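Local coordinates for protein aminomethyltransferase (Bartonella henselae, PDB 3GIR) that belongs to the aminomethyltransferases, with a folate-binding domain and a C-terminal barrel domain, at residues Ala232-Leu237 with Val243-Leu248; Leu36-Leu41 with Glu171-Ala176. One frame throughout, in Å; residues are numbered along the deposited sequence.

Contact 1: Ala232-Leu237 with Val243-Leu248; sequences ALAEKL and VEWVGL. With NA (sodium ion), chain B.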
ATOM      1  N   ALA A 232     -18.404 -11.801  12.732  1.00 17.42           N
ATOM      2  CA  ALA A 232     -18.775 -13.104  12.241  1.00 18.72           C
ATOM      3  C   ALA A 232     -17.980 -13.569  11.001  1.00 17.27           C
ATOM      4  O   ALA A 232     -17.533 -14.729  10.914  1.00 20.11           O
ATOM      5  CB  ALA A 232     -20.339 -13.162  12.035  1.00 19.43           C
ATOM      6  N   LEU A 233     -17.753 -12.704  10.029  1.00 16.06           N
ATOM      7  CA  LEU A 233     -16.979 -13.043   8.895  1.00 16.00           C
ATOM      8  C   LEU A 233     -15.534 -13.406   9.291  1.00 16.21           C
ATOM      9  O   LEU A 233     -14.955 -14.356   8.804  1.00 18.06           O
ATOM     10  CB  LEU A 233     -16.982 -11.916   7.868  1.00 16.66           C
ATOM     11  CG  LEU A 233     -16.086 -12.129   6.647  1.00 17.16           C
ATOM     12  CD1 LEU A 233     -16.458 -13.437   5.873  1.00 20.41           C
ATOM     13  CD2 LEU A 233     -15.982 -10.917   5.709  1.00 22.60           C
ATOM     14  N   ALA A 234     -14.936 -12.556  10.097  1.00 15.31           N
ATOM     15  CA  ALA A 234     -13.562 -12.838  10.503  1.00 15.62           C
ATOM     16  C   ALA A 234     -13.420 -14.145  11.229  1.00 17.40           C
ATOM     17  O   ALA A 234     -12.491 -14.905  10.905  1.00 19.13           O
ATOM     18  CB  ALA A 234     -13.011 -11.704  11.369  1.00 16.03           C
ATOM     19  N   GLU A 235     -14.360 -14.479  12.111  1.00 18.40           N
ATOM     20  CA  GLU A 235     -14.323 -15.750  12.795  1.00 21.22           C
ATOM     21  C   GLU A 235     -14.523 -16.887  11.820  1.00 19.88           C
ATOM     22  O   GLU A 235     -13.878 -17.930  11.950  1.00 21.09           O
ATOM     23  CB  GLU A 235     -15.356 -15.812  13.910  1.00 20.96           C
ATOM     24  CG  GLU A 235     -15.134 -14.879  15.065  1.00 24.93           C
ATOM     25  CD  GLU A 235     -16.378 -14.798  16.021  1.00 36.21           C
ATOM     26  OE1 GLU A 235     -17.551 -14.902  15.525  1.00 42.38           O
ATOM     27  OE2 GLU A 235     -16.185 -14.611  17.246  1.00 41.63           O
ATOM     28  N   LYS A 236     -15.429 -16.746  10.862  1.00 19.47           N
ATOM     29  CA  LYS A 236     -15.603 -17.775   9.810  1.00 19.67           C
ATOM     30  C   LYS A 236     -14.350 -18.029   8.991  1.00 20.44           C
ATOM     31  O   LYS A 236     -13.974 -19.183   8.714  1.00 20.65           O
ATOM     32  CB  LYS A 236     -16.792 -17.393   8.936  1.00 19.13           C
ATOM     33  CG  LYS A 236     -17.067 -18.299   7.744  1.00 24.04           C
ATOM     34  CD  LYS A 236     -18.318 -17.781   7.026  1.00 24.83           C
ATOM     35  CE  LYS A 236     -18.877 -18.773   6.022  1.00 30.44           C
ATOM     36  NZ  LYS A 236     -19.957 -18.102   5.258  1.00 29.76           N
ATOM     37  N   LEU A 237     -13.643 -16.960   8.577  1.00 18.60           N
ATOM     38  CA  LEU A 237     -12.411 -17.176   7.828  1.00 18.87           C
ATOM     39  C   LEU A 237     -11.292 -17.767   8.683  1.00 19.01           C
ATOM     40  O   LEU A 237     -10.569 -18.664   8.266  1.00 19.25           O
ATOM     41  CB  LEU A 237     -11.930 -15.854   7.249  1.00 18.33           C
ATOM     42  CG  LEU A 237     -12.825 -15.256   6.236  1.00 18.52           C
ATOM     43  CD1 LEU A 237     -12.336 -13.816   5.896  1.00 18.96           C
ATOM     44  CD2 LEU A 237     -12.889 -16.038   4.966  1.00 19.54           C
ATOM     45  N   VAL A 243      -5.838 -20.612   7.585  1.00 18.23           N
ATOM     46  CA  VAL A 243      -5.843 -19.163   7.863  1.00 17.23           C
ATOM     47  C   VAL A 243      -5.323 -18.882   9.276  1.00 18.31           C
ATOM     48  O   VAL A 243      -5.739 -19.500  10.255  1.00 17.96           O
ATOM     49  CB  VAL A 243      -7.260 -18.602   7.742  1.00 17.30           C
ATOM     50  CG1 VAL A 243      -7.351 -17.111   7.991  1.00 17.10           C
ATOM     51  CG2 VAL A 243      -7.798 -18.828   6.307  1.00 18.74           C
ATOM     52  N   GLU A 244      -4.405 -17.910   9.340  1.00 17.41           N
ATOM     53  CA  GLU A 244      -4.002 -17.325  10.615  1.00 17.84           C
ATOM     54  C   GLU A 244      -4.038 -15.833  10.514  1.00 16.51           C
ATOM     55  O   GLU A 244      -3.802 -15.278   9.445  1.00 16.90           O
ATOM     56  CB  GLU A 244      -2.596 -17.760  10.993  1.00 16.89           C
ATOM     57  CG  GLU A 244      -2.381 -19.293  11.098  1.00 18.44           C
ATOM     58  CD  GLU A 244      -3.053 -19.939  12.331  1.00 25.57           C
ATOM     59  OE1 GLU A 244      -3.555 -19.254  13.231  1.00 29.37           O
ATOM     60  OE2 GLU A 244      -3.103 -21.194  12.413  1.00 26.57           O
ATOM     61  N   TRP A 245      -4.222 -15.164  11.639  1.00 17.29           N
ATOM     62  CA  TRP A 245      -4.016 -13.717  11.712  1.00 16.87           C
ATOM     63  C   TRP A 245      -2.516 -13.363  11.545  1.00 16.48           C
ATOM     64  O   TRP A 245      -1.622 -14.101  12.022  1.00 15.84           O
ATOM     65  CB  TRP A 245      -4.362 -13.198  13.082  1.00 17.22           C
ATOM     66  CG  TRP A 245      -5.797 -13.011  13.444  1.00 17.33           C
ATOM     67  CD1 TRP A 245      -6.413 -13.650  14.496  1.00 16.74           C
ATOM     68  CD2 TRP A 245      -6.768 -12.128  12.877  1.00 16.52           C
ATOM     69  NE1 TRP A 245      -7.693 -13.229  14.607  1.00 18.31           N
ATOM     70  CE2 TRP A 245      -7.955 -12.285  13.631  1.00 17.28           C
ATOM     71  CE3 TRP A 245      -6.770 -11.236  11.822  1.00 16.46           C
ATOM     72  CZ2 TRP A 245      -9.119 -11.551  13.371  1.00 18.67           C
ATOM     73  CZ3 TRP A 245      -7.914 -10.544  11.539  1.00 15.58           C
ATOM     74  CH2 TRP A 245      -9.100 -10.702  12.320  1.00 17.78           C
ATOM     75  N   VAL A 246      -2.286 -12.293  10.761  1.00 14.02           N
ATOM     76  CA  VAL A 246      -0.959 -11.767  10.519  1.00 13.93           C
ATOM     77  C   VAL A 246      -0.941 -10.312  11.045  1.00 13.52           C
ATOM     78  O   VAL A 246      -1.822  -9.515  10.720  1.00 14.72           O
ATOM     79  CB  VAL A 246      -0.633 -11.896   9.058  1.00 14.38           C
ATOM     80  CG1 VAL A 246       0.789 -11.375   8.789  1.00 14.65           C
ATOM     81  CG2 VAL A 246      -0.725 -13.356   8.679  1.00 14.35           C
ATOM     82  N   GLY A 247       0.085  -9.951  11.791  1.00 14.36           N
ATOM     83  CA  GLY A 247       0.258  -8.637  12.383  1.00 15.84           C
ATOM     84  C   GLY A 247       0.963  -7.651  11.488  1.00 15.04           C
ATOM     85  O   GLY A 247       1.438  -7.989  10.400  1.00 15.83           O
ATOM     86  N   LEU A 248       0.999  -6.407  11.933  1.00 16.15           N
ATOM     87  CA  LEU A 248       1.605  -5.337  11.124  1.00 16.04           C
ATOM     88  C   LEU A 248       3.070  -5.547  10.847  1.00 16.25           C
ATOM     89  O   LEU A 248       3.561  -5.092   9.787  1.00 16.81           O
ATOM     90  CB  LEU A 248       1.405  -3.990  11.848  1.00 18.32           C
ATOM     91  CG  LEU A 248       0.046  -3.309  11.628  1.00 22.31           C
ATOM     92  CD1 LEU A 248       0.264  -1.846  12.074  1.00 25.75           C
ATOM     93  CD2 LEU A 248      -0.842  -3.424  10.258  1.00 21.43           C
TER
HETATM   94 NA    NA B 373      -7.315 -21.010  11.168  1.00 20.80          NA
HETATM   95  O   HOH W   1      -5.355 -22.515  11.379  1.00 24.69           O
HETATM   96  O   HOH W   2      -6.566 -20.307  13.313  1.00 30.59           O
HETATM   97  O   HOH W   3      -8.469 -22.911  12.322  1.00 25.48           O
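Val-243 meets the last turn of the helix segment through the backbone carbonyl of Leu-237: its CB stands 3.4 Å from Leu-237 O, and CG1 follows at 3.6 Å from the same oxygen. CG2 also lies against this oxygen, so CB and both methyls gather round it from one side. With CG1 anti to the backbone N (chi1 -179°), CG2 is left beside that N. The second touch is looser and purely apolar. Ala-234 CB, one turn back along the helix, is 4.1 Å from Trp-245 CH2 and comes at the indole obliquely. Trp-245 gets there by its length: chi1 of -78° sets CG beside the backbone N, anti to the carbonyl carbon, and the ring extends from there until CH2 meets Ala-234.

The backbone O of Val-243 binds the sodium ion at 2.4 Å, together with three waters and the carbonyl oxygens of Leu-238 and Asp-240. The helix end and the start of the strand thus share one metal site, consistent with the ion fixing the short connection between them. In the second shell, Glu-244 OE2 accepts a bond of 2.8 Å from one metal-bound water, and OE1 a longer one from another, so the carboxylate holds two ligands of the ion without touching it.

Farther out, Tyr-61 lies nearly parallel to the Trp-245 ring and His-42 meets it at a steeper angle. Strand 243-245 is an outermost strand of a mixed sheet, running parallel to strand 76-80, whose Leu-78 touches Leu-237, Val-243 and Trp-245; helix 227-238 packs against this edge.

Contact 2: Leu36-Leu41 with Glu171-Ala176; sequences LPLYEL and ERVLLA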
ATOM      1  N   LEU A  36      -9.652  -0.482  16.802  1.00 18.86           N
ATOM      2  CA  LEU A  36     -10.227  -1.331  15.742  1.00 18.69           C
ATOM      3  C   LEU A  36     -11.551  -1.875  16.167  1.00 19.73           C
ATOM      4  O   LEU A  36     -11.727  -2.355  17.302  1.00 19.65           O
ATOM      5  CB  LEU A  36      -9.315  -2.517  15.476  1.00 18.71           C
ATOM      6  CG  LEU A  36      -8.000  -2.179  14.794  1.00 17.34           C
ATOM      7  CD1 LEU A  36      -7.029  -3.387  14.885  1.00 18.05           C
ATOM      8  CD2 LEU A  36      -8.178  -1.688  13.323  1.00 19.23           C
ATOM      9  N   PRO A  37     -12.514  -1.820  15.254  1.00 19.48           N
ATOM     10  CA  PRO A  37     -13.777  -2.547  15.572  1.00 19.50           C
ATOM     11  C   PRO A  37     -13.650  -3.960  16.065  1.00 19.61           C
ATOM     12  O   PRO A  37     -14.379  -4.376  16.981  1.00 19.15           O
ATOM     13  CB  PRO A  37     -14.498  -2.499  14.208  1.00 19.13           C
ATOM     14  CG  PRO A  37     -14.037  -1.254  13.559  1.00 19.44           C
ATOM     15  CD  PRO A  37     -12.564  -1.172  13.942  1.00 18.10           C
ATOM     16  N   LEU A  38     -12.720  -4.749  15.514  1.00 17.11           N
ATOM     17  CA  LEU A  38     -12.478  -6.128  15.916  1.00 17.40           C
ATOM     18  C   LEU A  38     -11.371  -6.306  16.993  1.00 16.52           C
ATOM     19  O   LEU A  38     -10.835  -7.389  17.148  1.00 17.33           O
ATOM     20  CB  LEU A  38     -12.133  -6.936  14.691  1.00 18.40           C
ATOM     21  CG  LEU A  38     -13.202  -6.956  13.598  1.00 17.75           C
ATOM     22  CD1 LEU A  38     -12.705  -7.833  12.437  1.00 20.18           C
ATOM     23  CD2 LEU A  38     -14.587  -7.451  14.149  1.00 19.81           C
ATOM     24  N   TYR A  39     -11.094  -5.227  17.747  1.00 17.97           N
ATOM     25  CA  TYR A  39     -10.064  -5.263  18.792  1.00 18.06           C
ATOM     26  C   TYR A  39     -10.183  -6.486  19.675  1.00 18.33           C
ATOM     27  O   TYR A  39      -9.190  -7.168  19.943  1.00 18.17           O
ATOM     28  CB  TYR A  39     -10.111  -4.011  19.661  1.00 19.08           C
ATOM     29  CG  TYR A  39      -9.211  -4.103  20.877  1.00 22.80           C
ATOM     30  CD1 TYR A  39      -7.863  -3.863  20.760  1.00 25.28           C
ATOM     31  CD2 TYR A  39      -9.713  -4.509  22.108  1.00 27.78           C
ATOM     32  CE1 TYR A  39      -6.990  -3.924  21.859  1.00 29.42           C
ATOM     33  CE2 TYR A  39      -8.836  -4.621  23.239  1.00 32.60           C
ATOM     34  CZ  TYR A  39      -7.481  -4.311  23.070  1.00 33.12           C
ATOM     35  OH  TYR A  39      -6.608  -4.404  24.104  1.00 35.36           O
ATOM     36  N   GLU A  40     -11.425  -6.819  20.107  1.00 19.70           N
ATOM     37  CA  GLU A  40     -11.557  -7.981  20.993  1.00 22.04           C
ATOM     38  C   GLU A  40     -11.099  -9.327  20.397  1.00 20.69           C
ATOM     39  O   GLU A  40     -10.568 -10.204  21.114  1.00 20.03           O
ATOM     40  CB  GLU A  40     -13.022  -8.116  21.474  1.00 23.64           C
ATOM     41  CG  GLU A  40     -13.403  -7.074  22.472  1.00 31.88           C
ATOM     42  CD  GLU A  40     -14.911  -7.191  22.870  1.00 41.86           C
ATOM     43  OE1 GLU A  40     -15.506  -8.304  22.703  1.00 46.44           O
ATOM     44  OE2 GLU A  40     -15.497  -6.176  23.326  1.00 49.00           O
ATOM     45  N   LEU A  41     -11.281  -9.538  19.076  1.00 17.99           N
ATOM     46  CA  LEU A  41     -10.756 -10.698  18.416  1.00 17.36           C
ATOM     47  C   LEU A  41      -9.233 -10.748  18.503  1.00 15.58           C
ATOM     48  O   LEU A  41      -8.651 -11.844  18.659  1.00 18.02           O
ATOM     49  CB  LEU A  41     -11.179 -10.817  16.926  1.00 18.14           C
ATOM     50  CG  LEU A  41     -12.631 -11.046  16.573  1.00 17.24           C
ATOM     51  CD1 LEU A  41     -12.823 -11.295  15.049  1.00 19.09           C
ATOM     52  CD2 LEU A  41     -13.150 -12.243  17.432  1.00 20.27           C
ATOM     53  N   GLU A 171     -17.926   3.983   6.890  1.00 18.85           N
ATOM     54  CA  GLU A 171     -17.583   3.219   8.103  0.70 20.28           C
ATOM     55  C   GLU A 171     -17.587   1.730   7.763  1.00 18.47           C
ATOM     56  O   GLU A 171     -18.619   1.149   7.455  1.00 18.90           O
ATOM     57  CB  GLU A 171     -18.588   3.495   9.222  0.70 21.58           C
ATOM     58  CG  GLU A 171     -18.164   2.898  10.539  0.70 27.83           C
ATOM     59  CD  GLU A 171     -18.867   3.480  11.775  0.70 37.01           C
ATOM     60  OE1 GLU A 171     -20.092   3.753  11.685  0.70 41.34           O
ATOM     61  OE2 GLU A 171     -18.204   3.641  12.848  0.70 39.73           O
ATOM     62  N   ARG A 172     -16.395   1.146   7.778  1.00 18.23           N
ATOM     63  CA  ARG A 172     -16.233  -0.237   7.386  1.00 17.16           C
ATOM     64  C   ARG A 172     -15.159  -0.940   8.132  1.00 16.09           C
ATOM     65  O   ARG A 172     -14.191  -0.333   8.626  1.00 16.92           O
ATOM     66  CB  ARG A 172     -15.804  -0.285   5.898  1.00 17.48           C
ATOM     67  CG  ARG A 172     -16.788   0.239   4.881  1.00 20.62           C
ATOM     68  CD  ARG A 172     -17.955  -0.616   4.692  1.00 19.63           C
ATOM     69  NE  ARG A 172     -18.880  -0.124   3.665  1.00 22.25           N
ATOM     70  CZ  ARG A 172     -19.911   0.684   3.877  1.00 20.83           C
ATOM     71  NH1 ARG A 172     -20.151   1.168   5.076  1.00 21.19           N
ATOM     72  NH2 ARG A 172     -20.730   1.048   2.885  1.00 22.87           N
ATOM     73  N   VAL A 173     -15.283  -2.262   8.201  1.00 15.69           N
ATOM     74  CA  VAL A 173     -14.135  -3.143   8.477  1.00 14.88           C
ATOM     75  C   VAL A 173     -13.558  -3.505   7.152  1.00 15.86           C
ATOM     76  O   VAL A 173     -14.277  -3.701   6.186  1.00 16.28           O
ATOM     77  CB  VAL A 173     -14.552  -4.374   9.311  1.00 15.25           C
ATOM     78  CG1 VAL A 173     -13.581  -5.568   9.153  1.00 16.59           C
ATOM     79  CG2 VAL A 173     -14.690  -3.952  10.751  1.00 15.73           C
ATOM     80  N   LEU A 174     -12.236  -3.612   7.096  1.00 16.09           N
ATOM     81  CA  LEU A 174     -11.518  -4.019   5.924  1.00 15.44           C
ATOM     82  C   LEU A 174     -10.565  -5.134   6.345  1.00 15.55           C
ATOM     83  O   LEU A 174      -9.744  -4.963   7.279  1.00 16.11           O
ATOM     84  CB  LEU A 174     -10.693  -2.867   5.302  1.00 16.17           C
ATOM     85  CG  LEU A 174     -10.049  -3.160   3.911  1.00 18.34           C
ATOM     86  CD1 LEU A 174     -11.029  -3.413   2.796  1.00 20.69           C
ATOM     87  CD2 LEU A 174      -9.158  -1.933   3.609  1.00 19.34           C
ATOM     88  N   LEU A 175     -10.667  -6.281   5.681  1.00 14.38           N
ATOM     89  CA  LEU A 175      -9.839  -7.471   5.936  1.00 14.02           C
ATOM     90  C   LEU A 175      -9.095  -7.783   4.666  1.00 16.23           C
ATOM     91  O   LEU A 175      -9.677  -7.741   3.622  1.00 18.47           O
ATOM     92  CB  LEU A 175     -10.663  -8.692   6.340  1.00 14.94           C
ATOM     93  CG  LEU A 175     -11.576  -8.504   7.538  1.00 15.65           C
ATOM     94  CD1 LEU A 175     -12.511  -9.715   7.725  1.00 18.77           C
ATOM     95  CD2 LEU A 175     -10.727  -8.333   8.744  1.00 17.62           C
ATOM     96  N   ALA A 176      -7.828  -8.143   4.742  1.00 14.04           N
ATOM     97  CA  ALA A 176      -7.113  -8.704   3.618  1.00 14.66           C
ATOM     98  C   ALA A 176      -6.893 -10.187   3.871  1.00 15.45           C
ATOM     99  O   ALA A 176      -6.547 -10.590   4.934  1.00 15.40           O
ATOM    100  CB  ALA A 176      -5.741  -8.001   3.486  1.00 15.09           C
TER
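Val-173 points its two methyls at two consecutive residues of the opposing turn, and they divide the work. CG2 takes Pro-37, lying 3.8 Å from Pro-37 CB and 3.9 Å from Pro-37 CG, so the methyl meets the pyrrolidine ring at its CB-CG bond; the two side chains slide past each other in opposite directions. Val-173 CG1 lies 4.1 Å from Leu-38 CD1, and here the side chains cross at about a right angle. This split follows from chi1 of Val-173 (157°), which turns CG1 away from the backbone N and leaves CG2 beside it.

Leu-38 CD1 serves a second partner as well: Leu-175 CD2 lies 4.2 Å off. Leu-175 is two residues along the strand from Val-173, hence on the same face of the sheet, and the one Leu-38 methyl bridges both. The contact is wholly apolar, with 145 Å² buried over both sides.

What presents Pro-37 and Leu-38 together is a type I beta turn from Leu-36 to Tyr-39, closed by the bond from Tyr-39 N to Leu-36 O of 3.0 Å. Leu-38 is also the N-cap residue of the helix that follows. Just before Val-173, Arg-172 NH1 donates to Glu-171 O, which lies near the guanidinium plane, while NH1 stands above the carbonyl plane of Glu-171.

Strand 173-178 runs inside the mixed sheet, antiparallel to strands 220-225 and 76-80. Its Val-173 also touches Ala-230 of helix 227-238, while Leu-38 reaches Asp-80 on strand 76-80, placing the start of helix 39-44 over the same sheet.

Contacts 1 and 2 rest on one mixed sheet, their centres about 10 Å apart. All four touching residues of contact 1 are buried, while Pro-37 leaves contact 2 partly exposed. Contact 1 uses an outermost strand and contact 2 an inner one, and the chemistry differs: the edge strand packs on a backbone oxygen and carries a sodium site with metal-bound waters and a carboxylate, whereas the inner strand meets its turn through methyls and a proline ring alone. The two also touch directly. Ala-234 CB is 3.7 Å from Leu-41 CD1 and 4.0 Å from Leu-38 CD1, so helix 227-238 and the start of helix 39-44 adjoin above the sheet. Leu-41 CD1 approaches Trp-245 CZ2 as well.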